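Local structure of putative diguanylate cyclase (GGDEF) with PAS/PAC domain (Rhodopseudomonas palustris, 3LIF) at residues Val37-Ile42 against Phe128-Arg133; Leu70-Ile75 against Val146-Ser151. The protein probably makes cyclic di-GMP from two GTP molecules, this chain being its extracellular sensor domain, of PDC fold. One frame throughout, in Å; residues are numbered along the deposited sequence.

Interaction 1: residues Val37-Ile42 against Phe128-Arg133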
loop_
_atom_site.group_PDB
_atom_site.type_symbol
_atom_site.label_atom_id
_atom_site.label_comp_id
_atom_site.label_asym_id
_atom_site.label_seq_id
_atom_site.Cartn_x
_atom_site.Cartn_y
_atom_site.Cartn_z
ATOM N N VAL A 37 -11.631 -6.469 3.893
ATOM C CA VAL A 37 -12.652 -7.071 4.697
ATOM C C VAL A 37 -13.170 -6.038 5.715
ATOM O O VAL A 37 -14.386 -5.893 5.907
ATOM C CB VAL A 37 -12.127 -8.439 5.377
ATOM C CG1 VAL A 37 -12.816 -8.704 6.689
ATOM C CG2 VAL A 37 -12.320 -9.610 4.430
ATOM N N VAL A 38 -12.274 -5.331 6.391
ATOM C CA VAL A 38 -12.785 -4.404 7.386
ATOM C C VAL A 38 -13.632 -3.264 6.772
ATOM O O VAL A 38 -14.691 -2.891 7.314
ATOM C CB VAL A 38 -11.682 -3.821 8.197
ATOM C CG1 VAL A 38 -12.169 -2.581 8.878
ATOM C CG2 VAL A 38 -11.235 -4.832 9.207
ATOM N N LEU A 39 -13.181 -2.706 5.643
ATOM C CA LEU A 39 -13.901 -1.570 5.109
ATOM C C LEU A 39 -15.258 -2.121 4.779
ATOM O O LEU A 39 -16.297 -1.509 5.063
ATOM C CB LEU A 39 -13.229 -0.908 3.901
ATOM C CG LEU A 39 -11.943 -0.114 4.224
ATOM C CD1 LEU A 39 -11.905 1.181 3.498
ATOM C CD2 LEU A 39 -11.792 0.139 5.636
ATOM N N ASP A 40 -15.254 -3.327 4.246
ATOM C CA ASP A 40 -16.514 -3.996 3.939
ATOM C C ASP A 40 -17.486 -4.156 5.149
ATOM O O ASP A 40 -18.670 -3.846 5.075
ATOM C CB ASP A 40 -16.259 -5.270 3.167
ATOM C CG ASP A 40 -17.226 -5.419 2.103
ATOM O OD1 ASP A 40 -18.272 -4.759 2.321
ATOM O OD2 ASP A 40 -16.977 -6.107 1.074
ATOM N N ASP A 41 -16.981 -4.559 6.303
ATOM C CA ASP A 41 -17.864 -4.542 7.473
ATOM C C ASP A 41 -18.490 -3.140 7.481
ATOM O O ASP A 41 -19.668 -2.979 7.785
ATOM C CB ASP A 41 -17.125 -4.791 8.809
ATOM C CG ASP A 41 -16.862 -6.273 9.087
ATOM O OD1 ASP A 41 -17.357 -7.119 8.301
ATOM O OD2 ASP A 41 -16.153 -6.576 10.087
ATOM N N ILE A 42 -17.718 -2.108 7.143
ATOM C CA ILE A 42 -18.252 -0.777 7.325
ATOM C C ILE A 42 -19.241 -0.440 6.209
ATOM O O ILE A 42 -20.280 0.124 6.481
ATOM C CB ILE A 42 -17.150 0.264 7.439
ATOM C CG1 ILE A 42 -16.300 -0.021 8.678
ATOM C CG2 ILE A 42 -17.734 1.692 7.437
ATOM C CD1 ILE A 42 -14.993 0.705 8.645
ATOM N N PHE A 128 -0.398 7.013 1.840
ATOM C CA PHE A 128 -1.331 6.385 0.926
ATOM C C PHE A 128 -2.565 5.924 1.703
ATOM O O PHE A 128 -2.536 5.706 2.931
ATOM C CB PHE A 128 -0.706 5.178 0.247
ATOM C CG PHE A 128 0.250 5.539 -0.804
ATOM C CD1 PHE A 128 1.493 6.036 -0.462
ATOM C CD2 PHE A 128 -0.121 5.420 -2.151
ATOM C CE1 PHE A 128 2.383 6.402 -1.444
ATOM C CE2 PHE A 128 0.745 5.769 -3.169
ATOM C CZ PHE A 128 2.010 6.277 -2.821
ATOM N N VAL A 129 -3.629 5.702 0.957
ATOM C CA VAL A 129 -4.901 5.559 1.567
ATOM C C VAL A 129 -5.692 4.587 0.738
ATOM O O VAL A 129 -5.438 4.436 -0.478
ATOM C CB VAL A 129 -5.563 6.963 1.593
ATOM C CG1 VAL A 129 -6.919 7.003 0.889
ATOM C CG2 VAL A 129 -5.576 7.476 2.953
ATOM N N VAL A 130 -6.692 3.985 1.368
ATOM C CA VAL A 130 -7.442 2.897 0.764
ATOM C C VAL A 130 -8.918 3.251 1.031
ATOM O O VAL A 130 -9.228 3.892 2.089
ATOM C CB VAL A 130 -6.991 1.609 1.518
ATOM C CG1 VAL A 130 -7.853 1.312 2.782
ATOM C CG2 VAL A 130 -6.827 0.446 0.607
ATOM N N SER A 131 -9.829 2.930 0.101
ATOM C CA SER A 131 -11.188 3.440 0.263
ATOM C C SER A 131 -12.273 2.633 -0.449
ATOM O O SER A 131 -12.033 1.987 -1.478
ATOM C CB SER A 131 -11.253 4.933 -0.188
ATOM O OG SER A 131 -11.253 5.079 -1.613
ATOM N N ARG A 132 -13.494 2.715 0.085
ATOM C CA ARG A 132 -14.643 1.984 -0.497
ATOM C C ARG A 132 -15.895 2.852 -0.616
ATOM O O ARG A 132 -16.206 3.652 0.284
ATOM C CB ARG A 132 -14.902 0.617 0.233
ATOM C CG ARG A 132 -14.380 -0.572 -0.590
ATOM C CD ARG A 132 -14.274 -1.947 0.146
ATOM N NE ARG A 132 -15.409 -2.792 -0.242
ATOM C CZ ARG A 132 -16.184 -2.411 -1.236
ATOM N NH1 ARG A 132 -15.860 -1.268 -1.862
ATOM N NH2 ARG A 132 -17.217 -3.139 -1.616
ATOM N N ARG A 133 -16.614 2.709 -1.718
ATOM C CA ARG A 133 -17.910 3.374 -1.892
ATOM C C ARG A 133 -19.006 2.954 -0.908
ATOM O O ARG A 133 -19.324 1.763 -0.857
ATOM C CB ARG A 133 -18.434 3.045 -3.258
ATOM C CG ARG A 133 -19.749 3.674 -3.574
ATOM C CD ARG A 133 -20.378 2.957 -4.746
ATOM N NE ARG A 133 -20.693 3.910 -5.785
ATOM C CZ ARG A 133 -21.921 4.180 -6.206
ATOM N NH1 ARG A 133 -22.958 3.523 -5.652
ATOM N NH2 ARG A 133 -22.082 5.112 -7.155
#
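Leu39 and Asp40, on the long N-terminal helix 5-47 of the PDC fold, meet strand 126-135 of the first of the two five-stranded antiparallel sheets, in a buried helix-on-sheet contact. The short axes of 37-42 and 128-133 approach to 8.8 Å and cross at -37°, a spacing that side chains from both layers must fill. Leu39, CG anti to its carbonyl carbon (chi1 -72°), sends CD1 down onto the strand, where it lies 4.0 Å from Ser131 CA. The same methyl is met on its side by Val130, Leu39 CD1 to Val130 CG1 being 4.1 Å; this CG1 sits in the crowded position between backbone N and carbonyl carbon. On the other flank of the leucine, its CB rests alongside the aliphatic part of an arginine, with Leu39 CB 4.0 Å from Arg132 CD. The chain of Arg132 then bends at chi3 and carries its guanidinium toward the next residue of the helix. Asp40 comes to the edge of that group near its plane, OD2 at 3.9 Å from Arg132 NE, a long salt bridge. Carboxylate and guanidinium planes stand 83° apart, so the pair does not form the flat two-pronged arrangement. One turn earlier, Asp36 offers the same NE a second, weak and long ion pair, and His110 packs on the arginine. Together these contacts bury 196 Å², apolar beneath the helix and charged along its flank, an arrangement typical of the PDC sensor fold, in which a long helix packs across its PAS-like sheets.

Interaction 2: residues Leu70-Ile75 against Val146-Ser151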
loop_
_atom_site.group_PDB
_atom_site.type_symbol
_atom_site.label_atom_id
_atom_site.label_comp_id
_atom_site.label_asym_id
_atom_site.label_seq_id
_atom_site.Cartn_x
_atom_site.Cartn_y
_atom_site.Cartn_z
ATOM N N LEU A 70 -3.728 -0.123 9.372
ATOM C CA LEU A 70 -4.537 1.044 9.093
ATOM C C LEU A 70 -4.276 2.006 10.198
ATOM O O LEU A 70 -4.383 1.651 11.335
ATOM C CB LEU A 70 -5.986 0.652 9.103
ATOM C CG LEU A 70 -6.377 -0.275 7.951
ATOM C CD1 LEU A 70 -7.885 -0.341 7.847
ATOM C CD2 LEU A 70 -5.818 0.200 6.611
ATOM N N SER A 71 -3.858 3.219 9.908
ATOM C CA SER A 71 -3.618 4.175 10.990
ATOM C C SER A 71 -4.921 4.693 11.536
ATOM O O SER A 71 -5.029 4.917 12.697
ATOM C CB SER A 71 -2.847 5.374 10.478
ATOM O OG SER A 71 -1.494 5.006 10.276
ATOM N N ASP A 72 -5.893 4.928 10.668
ATOM C CA ASP A 72 -7.126 5.573 11.054
ATOM C C ASP A 72 -8.173 5.347 9.982
ATOM O O ASP A 72 -7.842 4.847 8.885
ATOM C CB ASP A 72 -6.916 7.041 11.312
ATOM C CG ASP A 72 -6.306 7.735 10.142
ATOM O OD1 ASP A 72 -6.469 7.207 9.000
ATOM O OD2 ASP A 72 -5.653 8.787 10.366
ATOM N N VAL A 73 -9.426 5.661 10.304
ATOM C CA VAL A 73 -10.558 5.392 9.400
ATOM C C VAL A 73 -11.580 6.540 9.418
ATOM O O VAL A 73 -11.889 7.137 10.482
ATOM C CB VAL A 73 -11.313 4.113 9.839
ATOM C CG1 VAL A 73 -12.431 3.789 8.858
ATOM C CG2 VAL A 73 -10.327 2.983 9.953
ATOM N N ALA A 74 -12.145 6.869 8.276
ATOM C CA ALA A 74 -13.097 7.919 8.376
ATOM C C ALA A 74 -14.211 7.692 7.385
ATOM O O ALA A 74 -14.049 6.907 6.436
ATOM C CB ALA A 74 -12.457 9.303 8.250
ATOM N N ILE A 75 -15.342 8.367 7.675
ATOM C CA ILE A 75 -16.487 8.407 6.826
ATOM C C ILE A 75 -16.718 9.810 6.244
ATOM O O ILE A 75 -16.572 10.817 6.951
ATOM C CB ILE A 75 -17.701 8.058 7.622
ATOM C CG1 ILE A 75 -17.383 6.843 8.487
ATOM C CG2 ILE A 75 -18.886 7.780 6.636
ATOM C CD1 ILE A 75 -17.542 5.505 7.751
ATOM N N VAL A 146 -12.647 5.680 4.116
ATOM C CA VAL A 146 -11.275 5.807 3.660
ATOM C C VAL A 146 -10.494 5.385 4.866
ATOM O O VAL A 146 -10.873 5.777 5.983
ATOM C CB VAL A 146 -10.775 7.297 3.671
ATOM C CG1 VAL A 146 -9.762 7.573 2.559
ATOM C CG2 VAL A 146 -11.909 8.311 3.753
ATOM N N ALA A 147 -9.368 4.714 4.673
ATOM C CA ALA A 147 -8.478 4.500 5.802
ATOM C C ALA A 147 -7.047 4.647 5.334
ATOM O O ALA A 147 -6.720 4.376 4.147
ATOM C CB ALA A 147 -8.708 3.161 6.425
ATOM N N THR A 148 -6.207 5.122 6.239
ATOM C CA THR A 148 -4.830 5.388 5.889
ATOM C C THR A 148 -3.966 4.147 6.050
ATOM O O THR A 148 -3.978 3.488 7.104
ATOM C CB THR A 148 -4.233 6.420 6.829
ATOM O OG1 THR A 148 -5.013 7.601 6.737
ATOM C CG2 THR A 148 -2.833 6.714 6.412
ATOM N N ILE A 149 -3.203 3.825 5.019
ATOM C CA ILE A 149 -2.371 2.644 5.125
ATOM C C ILE A 149 -1.260 2.950 6.090
ATOM O O ILE A 149 -0.609 3.953 5.909
ATOM C CB ILE A 149 -1.815 2.275 3.772
ATOM C CG1 ILE A 149 -2.928 1.601 2.984
ATOM C CG2 ILE A 149 -0.597 1.335 3.917
ATOM C CD1 ILE A 149 -2.692 1.684 1.488
ATOM N N GLU A 150 -1.040 2.118 7.109
ATOM C CA GLU A 150 0.089 2.366 8.038
ATOM C C GLU A 150 1.417 1.888 7.401
ATOM O O GLU A 150 1.732 0.668 7.360
ATOM C CB GLU A 150 -0.109 1.637 9.362
ATOM C CG GLU A 150 1.052 1.821 10.309
ATOM C CD GLU A 150 0.861 3.076 11.161
ATOM O OE1 GLU A 150 -0.091 3.129 11.990
ATOM O OE2 GLU A 150 1.669 4.018 11.034
ATOM N N SER A 151 2.212 2.794 6.881
ATOM C CA SER A 151 3.349 2.280 6.148
ATOM C C SER A 151 4.384 1.558 7.052
ATOM O O SER A 151 5.032 0.598 6.612
ATOM C CB SER A 151 3.966 3.347 5.256
ATOM O OG SER A 151 4.448 4.410 6.065
HETATM O O HOH W 1 -4.191 9.525 8.070
#
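Strands 72-75 and 146-149 run antiparallel, their short axes 4.8 Å apart and their directions 160° from each other. Leu70 pairs with Ile149, and Val73 with Ala147, in non-hydrogen-bonded positions; between them the register slips by one residue, a beta bulge that sets both Ser71 and Asp72 against Thr148. Two backbone bonds span it: Ser71 N gives to Thr148 O at 2.8 Å, and Thr148 N to Asp72 O at 3.1 Å. Beyond the bulge, Ala74 and Val146 form a regular hydrogen-bonded pair, Ala74 N to Val146 O 2.8 Å and Val146 N to Ala74 O 3.0 Å. The side chains add polar contacts at the bulge. With chi1 at 56°, the carboxylate of Asp72 swings across to Thr148, whose OG1 donates to the syn lone pair of Asp72 OD1 at 2.7 Å. A water joins Asp72 OD2 to Thr148 OG1, and Thr122 also bonds to OD2, so both carboxylate oxygens are engaged. Were Asp72 an alanine, the Thr148 hydroxyl would probably lose this acceptor, and the water and Thr122 the carboxylate they share, leaving the threonine freer to turn. Beside them, Ser71 OG makes a weak bond to OE1 of Glu150, a side chain bent at chi2. On the face turned to helix 5-47, Ala147 CB packs against both Leu70 CD1 and Val73 CG2, 3.9 Å from each, with Ala35 and Ile42 of the helix beyond. The pairing is that of strands one and five, side by side at the centre of a PAS-like sheet with strand order 2-1-5-4-3, here with a beta bulge in its first strand.

Overall arrangement
The centres of the two interactions lie 9 Å apart, and both reach the same sheet, where strand 141-149 separates strand 70-76 from strand 126-135. Direct backbone contacts join them: Val130 O is 2.7 Å from Ala147 N, and Phe128 O 2.9 Å from Ile149 N, both probable hydrogen bonds. Helix 5-47 spans the two sites: Leu39 serves interaction 1, while Ile42, a turn on, touches Val73 and Ile75 of interaction 2. On the other face of the sheet, Val129 packs on Val146 and Thr148. The Thr148 side chain is about 4 Å from a bound methylpentanediol, probably from the crystallisation liquor, though consistent with a pocket on that face.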